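Local coordinates for putative N-acetylneuraminate lyase ([Ruminococcus] gnavus ATCC 29149, PDB 6RB7), which is a putative lyase of the dihydrodipicolinate synthetase family, built as a TIM barrel and assembled from four protein chains, at residues 139-144 with 152-157; 143-148 with 176-181. All blocks are in the same frame, centred on the assembly; numbering follows the deposited sequence.

Interaction 1. Residues 139-144 with 152-157; sequences IPPIYF and AQYWNA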
loop_
_atom_site.group_PDB
_atom_site.type_symbol
_atom_site.label_atom_id
_atom_site.label_comp_id
_atom_site.label_asym_id
_atom_site.label_seq_id
_atom_site.Cartn_x
_atom_site.Cartn_y
_atom_site.Cartn_z
ATOM N N ILE A 139 8.048 -18.343 -8.638
ATOM C CA ILE A 139 7.447 -17.022 -8.313
ATOM C C ILE A 139 6.782 -16.467 -9.559
ATOM O O ILE A 139 7.011 -16.958 -10.681
ATOM C CB ILE A 139 8.497 -16.074 -7.732
ATOM C CG1 ILE A 139 9.633 -15.771 -8.703
ATOM C CG2 ILE A 139 8.987 -16.582 -6.386
ATOM C CD1 ILE A 139 10.466 -14.587 -8.277
ATOM N N PRO A 140 5.963 -15.432 -9.442
ATOM C CA PRO A 140 5.445 -14.745 -10.607
ATOM C C PRO A 140 6.538 -13.915 -11.272
ATOM O O PRO A 140 7.626 -13.665 -10.720
ATOM C CB PRO A 140 4.375 -13.776 -10.049
ATOM C CG PRO A 140 4.223 -14.118 -8.600
ATOM C CD PRO A 140 5.517 -14.781 -8.198
ATOM N N PRO A 141 6.224 -13.341 -12.454
ATOM C CA PRO A 141 7.054 -12.282 -13.016
ATOM C C PRO A 141 7.174 -11.126 -12.017
ATOM O O PRO A 141 6.220 -10.825 -11.293
ATOM C CB PRO A 141 6.284 -11.848 -14.262
ATOM C CG PRO A 141 5.417 -13.059 -14.611
ATOM C CD PRO A 141 5.019 -13.628 -13.261
ATOM N N ILE A 142 8.335 -10.506 -11.994
ATOM C CA ILE A 142 8.639 -9.431 -11.013
ATOM C C ILE A 142 8.852 -8.076 -11.711
ATOM O O ILE A 142 8.977 -8.022 -12.952
ATOM C CB ILE A 142 9.864 -9.796 -10.155
ATOM C CG1 ILE A 142 11.160 -9.881 -10.951
ATOM C CG2 ILE A 142 9.559 -11.094 -9.425
ATOM C CD1 ILE A 142 12.379 -9.959 -10.093
ATOM N N TYR A 143 8.990 -7.031 -10.880
ATOM C CA TYR A 143 9.313 -5.639 -11.291
ATOM C C TYR A 143 8.129 -5.003 -11.991
ATOM O O TYR A 143 7.407 -4.268 -11.335
ATOM C CB TYR A 143 10.603 -5.527 -12.090
ATOM C CG TYR A 143 11.063 -4.111 -12.255
ATOM C CD1 TYR A 143 11.752 -3.467 -11.248
ATOM C CD2 TYR A 143 10.835 -3.404 -13.410
ATOM C CE1 TYR A 143 12.151 -2.154 -11.367
ATOM C CE2 TYR A 143 11.251 -2.097 -13.566
ATOM C CZ TYR A 143 11.944 -1.469 -12.548
ATOM O OH TYR A 143 12.402 -0.172 -12.656
ATOM N N PHE A 144 7.876 -5.323 -13.257
ATOM C CA PHE A 144 6.621 -4.925 -13.920
ATOM C C PHE A 144 5.473 -5.724 -13.321
ATOM O O PHE A 144 5.683 -6.879 -12.916
ATOM C CB PHE A 144 6.681 -5.120 -15.430
ATOM C CG PHE A 144 7.561 -4.139 -16.173
ATOM C CD1 PHE A 144 7.446 -2.780 -15.959
ATOM C CD2 PHE A 144 8.460 -4.579 -17.131
ATOM C CE1 PHE A 144 8.204 -1.863 -16.680
ATOM C CE2 PHE A 144 9.217 -3.664 -17.844
ATOM C CZ PHE A 144 9.053 -2.301 -17.657
ATOM N N ALA A 152 -0.078 -16.404 -16.097
ATOM C CA ALA A 152 -0.414 -17.794 -16.431
ATOM C C ALA A 152 0.437 -18.272 -17.599
ATOM O O ALA A 152 0.924 -19.409 -17.584
ATOM C CB ALA A 152 -1.881 -17.931 -16.767
ATOM N N GLN A 153 0.649 -17.425 -18.595
ATOM C CA GLN A 153 1.448 -17.843 -19.790
ATOM C C GLN A 153 2.875 -18.145 -19.325
ATOM O O GLN A 153 3.457 -19.115 -19.804
ATOM C CB GLN A 153 1.388 -16.750 -20.871
ATOM C CG GLN A 153 2.379 -16.941 -22.001
ATOM C CD GLN A 153 2.441 -15.733 -22.929
ATOM O OE1 GLN A 153 1.490 -14.976 -23.069
ATOM N NE2 GLN A 153 3.588 -15.512 -23.553
ATOM N N TYR A 154 3.435 -17.337 -18.426
ATOM C CA TYR A 154 4.802 -17.528 -17.914
ATOM C C TYR A 154 4.886 -18.880 -17.201
ATOM O O TYR A 154 5.722 -19.726 -17.526
ATOM C CB TYR A 154 5.144 -16.376 -16.998
ATOM C CG TYR A 154 6.425 -16.430 -16.197
ATOM C CD1 TYR A 154 7.665 -16.173 -16.751
ATOM C CD2 TYR A 154 6.368 -16.590 -14.811
ATOM C CE1 TYR A 154 8.803 -16.065 -15.960
ATOM C CE2 TYR A 154 7.500 -16.507 -14.010
ATOM C CZ TYR A 154 8.725 -16.228 -14.587
ATOM O OH TYR A 154 9.856 -16.083 -13.833
ATOM N N TRP A 155 3.992 -19.118 -16.246
ATOM C CA TRP A 155 4.005 -20.400 -15.490
ATOM C C TRP A 155 3.769 -21.588 -16.419
ATOM O O TRP A 155 4.429 -22.614 -16.259
ATOM C CB TRP A 155 3.015 -20.348 -14.349
ATOM C CG TRP A 155 3.424 -19.433 -13.237
ATOM C CD1 TRP A 155 4.685 -19.071 -12.882
ATOM C CD2 TRP A 155 2.545 -18.786 -12.299
ATOM N NE1 TRP A 155 4.640 -18.264 -11.774
ATOM C CE2 TRP A 155 3.348 -18.109 -11.371
ATOM C CE3 TRP A 155 1.153 -18.761 -12.116
ATOM C CZ2 TRP A 155 2.823 -17.327 -10.335
ATOM C CZ3 TRP A 155 0.638 -18.022 -11.083
ATOM C CH2 TRP A 155 1.459 -17.307 -10.213
ATOM N N ASN A 156 2.814 -21.465 -17.322
ATOM C CA ASN A 156 2.506 -22.578 -18.242
ATOM C C ASN A 156 3.697 -22.832 -19.168
ATOM O O ASN A 156 3.914 -24.018 -19.539
ATOM C CB ASN A 156 1.172 -22.377 -18.939
ATOM C CG ASN A 156 0.001 -22.688 -18.040
ATOM O OD1 ASN A 156 -1.017 -21.947 -18.088
ATOM N ND2 ASN A 156 0.103 -23.732 -17.250
ATOM N N ALA A 157 4.423 -21.808 -19.594
ATOM C CA ALA A 157 5.604 -21.979 -20.463
ATOM C C ALA A 157 6.680 -22.710 -19.704
ATOM O O ALA A 157 7.351 -23.624 -20.234
ATOM C CB ALA A 157 6.115 -20.668 -20.998
HETATM O O HOH W 1 10.108 -13.884 -12.050
#
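Trp-155 reaches off its helix to the backbone carbonyl of Ile-139, and its indole NE1 donates a hydrogen bond of 2.9 Å to Ile-139 O. The bond is nearly straight at the hydrogen (173°) and lies in the indole plane, yet NE1 stands well above the carbonyl plane, not on a lone pair. The edge of the Tyr-154 ring comes up to the same oxygen, with CE2 3.4 Å from Ile-139 O, so two neighbouring aromatic residues of one helical turn close around it.

Water carries the second polar link: one molecule donates to both Pro-140 O and Tyr-154 OH, at 2.8 Å from each of these oxygens. The phenol oxygen is also hydrogen-bonded to Cys-115 O, which fixes the far end of the ring.

The prolines supply the apolar part. Pro-141 lies over one face of Tyr-154 in a CH-pi contact, its CG 4.0 Å from the ring centroid and displaced toward the rim. With chi1 at 172° the Tyr-154 ring swings away from its own backbone N and out from the helix toward the loop, where it and Pro-141 slide past each other in opposite directions. Pro-140 runs beside the indole, CB 3.9 Å from Trp-155 CZ2.

The contact thus packs helix 148-160 against the loop that follows strand 135-138. Trp-155 also touches strand 166-171 and helix 182-188, whereas Tyr-154 touches Thr-118 and Ser-121 of helix 118-130.

Interaction 2. Residues 143-148 with 176-181; sequences YFHLPE and AGVALT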
loop_
_atom_site.group_PDB
_atom_site.type_symbol
_atom_site.label_atom_id
_atom_site.label_comp_id
_atom_site.label_asym_id
_atom_site.label_seq_id
_atom_site.Cartn_x
_atom_site.Cartn_y
_atom_site.Cartn_z
ATOM N N TYR A 143 8.990 -7.031 -10.880
ATOM C CA TYR A 143 9.313 -5.639 -11.291
ATOM C C TYR A 143 8.129 -5.003 -11.991
ATOM O O TYR A 143 7.407 -4.268 -11.335
ATOM C CB TYR A 143 10.603 -5.527 -12.090
ATOM C CG TYR A 143 11.063 -4.111 -12.255
ATOM C CD1 TYR A 143 11.752 -3.467 -11.248
ATOM C CD2 TYR A 143 10.835 -3.404 -13.410
ATOM C CE1 TYR A 143 12.151 -2.154 -11.367
ATOM C CE2 TYR A 143 11.251 -2.097 -13.566
ATOM C CZ TYR A 143 11.944 -1.469 -12.548
ATOM O OH TYR A 143 12.402 -0.172 -12.656
ATOM N N PHE A 144 7.876 -5.323 -13.257
ATOM C CA PHE A 144 6.621 -4.925 -13.920
ATOM C C PHE A 144 5.473 -5.724 -13.321
ATOM O O PHE A 144 5.683 -6.879 -12.916
ATOM C CB PHE A 144 6.681 -5.120 -15.430
ATOM C CG PHE A 144 7.561 -4.139 -16.173
ATOM C CD1 PHE A 144 7.446 -2.780 -15.959
ATOM C CD2 PHE A 144 8.460 -4.579 -17.131
ATOM C CE1 PHE A 144 8.204 -1.863 -16.680
ATOM C CE2 PHE A 144 9.217 -3.664 -17.844
ATOM C CZ PHE A 144 9.053 -2.301 -17.657
ATOM N N HIS A 145 4.303 -5.117 -13.231
ATOM C CA HIS A 145 3.100 -5.812 -12.725
ATOM C C HIS A 145 2.325 -6.304 -13.942
ATOM O O HIS A 145 1.640 -5.500 -14.581
ATOM C CB HIS A 145 2.287 -4.867 -11.836
ATOM C CG HIS A 145 3.090 -4.322 -10.692
ATOM N ND1 HIS A 145 4.216 -4.956 -10.177
ATOM C CD2 HIS A 145 2.955 -3.164 -9.998
ATOM C CE1 HIS A 145 4.711 -4.221 -9.204
ATOM N NE2 HIS A 145 3.973 -3.096 -9.099
ATOM N N LEU A 146 2.431 -7.582 -14.255
ATOM C CA LEU A 146 1.840 -8.102 -15.493
ATOM C C LEU A 146 0.432 -8.585 -15.227
ATOM O O LEU A 146 0.081 -9.018 -14.128
ATOM C CB LEU A 146 2.758 -9.185 -16.057
ATOM C CG LEU A 146 4.162 -8.732 -16.430
ATOM C CD1 LEU A 146 4.895 -9.875 -17.128
ATOM C CD2 LEU A 146 4.115 -7.487 -17.292
ATOM N N PRO A 147 -0.412 -8.566 -16.271
ATOM C CA PRO A 147 -1.766 -9.055 -16.135
ATOM C C PRO A 147 -1.815 -10.556 -15.895
ATOM O O PRO A 147 -0.894 -11.296 -16.201
ATOM C CB PRO A 147 -2.467 -8.707 -17.442
ATOM C CG PRO A 147 -1.362 -8.305 -18.380
ATOM C CD PRO A 147 -0.114 -8.020 -17.590
ATOM N N GLU A 148 -2.955 -11.004 -15.357
ATOM C CA GLU A 148 -3.062 -12.426 -14.965
ATOM C C GLU A 148 -2.819 -13.344 -16.172
ATOM O O GLU A 148 -2.232 -14.422 -15.996
ATOM C CB GLU A 148 -4.440 -12.721 -14.365
ATOM C CG GLU A 148 -4.697 -12.053 -13.023
ATOM C CD GLU A 148 -6.002 -12.491 -12.340
ATOM O OE1 GLU A 148 -6.752 -13.281 -12.909
ATOM O OE2 GLU A 148 -6.276 -12.031 -11.239
ATOM N N ALA A 176 7.012 -9.759 -5.130
ATOM C CA ALA A 176 6.791 -9.842 -6.586
ATOM C C ALA A 176 5.957 -8.678 -7.106
ATOM O O ALA A 176 6.110 -8.353 -8.308
ATOM C CB ALA A 176 6.140 -11.155 -6.940
ATOM N N GLY A 177 5.057 -8.104 -6.289
ATOM C CA GLY A 177 4.195 -6.986 -6.663
ATOM C C GLY A 177 2.887 -7.394 -7.291
ATOM O O GLY A 177 2.041 -6.522 -7.589
ATOM N N VAL A 178 2.699 -8.701 -7.518
ATOM C CA VAL A 178 1.454 -9.291 -8.030
ATOM C C VAL A 178 1.133 -10.507 -7.158
ATOM O O VAL A 178 2.057 -11.133 -6.653
ATOM C CB VAL A 178 1.527 -9.669 -9.524
ATOM C CG1 VAL A 178 1.625 -8.444 -10.417
ATOM C CG2 VAL A 178 2.675 -10.616 -9.816
ATOM N N ALA A 179 -0.150 -10.836 -7.071
ATOM C CA ALA A 179 -0.658 -11.964 -6.268
ATOM C C ALA A 179 -1.198 -13.070 -7.151
ATOM O O ALA A 179 -1.791 -12.824 -8.214
ATOM C CB ALA A 179 -1.734 -11.446 -5.325
ATOM N N LEU A 180 -1.143 -14.290 -6.616
ATOM C CA LEU A 180 -2.005 -15.382 -7.049
ATOM C C LEU A 180 -3.411 -15.120 -6.544
ATOM O O LEU A 180 -3.701 -15.354 -5.378
ATOM C CB LEU A 180 -1.475 -16.728 -6.555
ATOM C CG LEU A 180 -2.339 -17.914 -6.976
ATOM C CD1 LEU A 180 -2.294 -18.132 -8.480
ATOM C CD2 LEU A 180 -1.898 -19.170 -6.245
ATOM N N THR A 181 -4.269 -14.630 -7.425
ATOM C CA THR A 181 -5.692 -14.408 -7.088
ATOM C C THR A 181 -6.462 -15.722 -7.179
ATOM O O THR A 181 -6.002 -16.682 -7.812
ATOM C CB THR A 181 -6.308 -13.408 -8.038
ATOM O OG1 THR A 181 -6.243 -13.902 -9.382
ATOM C CG2 THR A 181 -5.633 -12.065 -7.914
HETATM O O HOH W 2 8.905 -6.946 -7.971
#
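Thr-181 OG1 has two partners: it donates to Glu-148 OE2 at 2.6 Å, and it accepts from the backbone N of Leu-184, capping helix 182-188. The hydroxyl meets the carboxylate from above its plane, 59° out of it. Glu-148 gets there with a chain extended beyond CG, and Thr-181 approaches from the opposite direction, its methyl CG2 also lying 3.4 Å from Glu-148 OE2. Since Glu-148 sits in the first turn of helix 148-160, this one short bond ties the beginnings of two helices together.

At the other end, the imidazole of His-145 places one face beneath Gly-177 O, which stands 3.7 Å from His-145 ND1 and is offset toward the ring's rim. Gly-177 has a positive phi (88°), which favours glycine, and a CB here would point at the imidazole and clash with His-145 CE1. The ring's NE2 is hydrogen-bonded to Gln-174 O of the second subunit.

Between these two ends Val-178 points toward the other segment, its CG1 3.8 Å from His-145 CA. A water accepts from Tyr-143 N at 2.9 Å, and its link to Ala-176 O is weak.

Residues 143-148 end the loop from strand 135-138 to helix 148-160; 176-181 is the last part of the connection from strand 166-171, between helices 173-176 and 182-188. Both belong to neighbouring beta-to-alpha connections of the TIM barrel, here at a subunit interface.

How the interactions relate
Both interactions start from the loop between strand 135-138 and helix 148-160, with centres 8 Å apart, and their first segments overlap at Tyr-143 and Phe-144. Interaction 1 comes first and stays local, folding the start of the loop back on its own helix; interaction 2 carries the end of the loop across to 176-181, which follows strand 166-171 and the short helix 173-176. They also touch directly: Val-178 CG2 packs 3.6 Å from Pro-140 CB, and Leu-146 CD1 lies 3.7 Å from Pro-141 CB. Together they join two successive beta-alpha units of the barrel. Tyr-143 packs on Ile-172 and Phe-144 on Tyr-86 of the second subunit, placing these loops at a subunit interface.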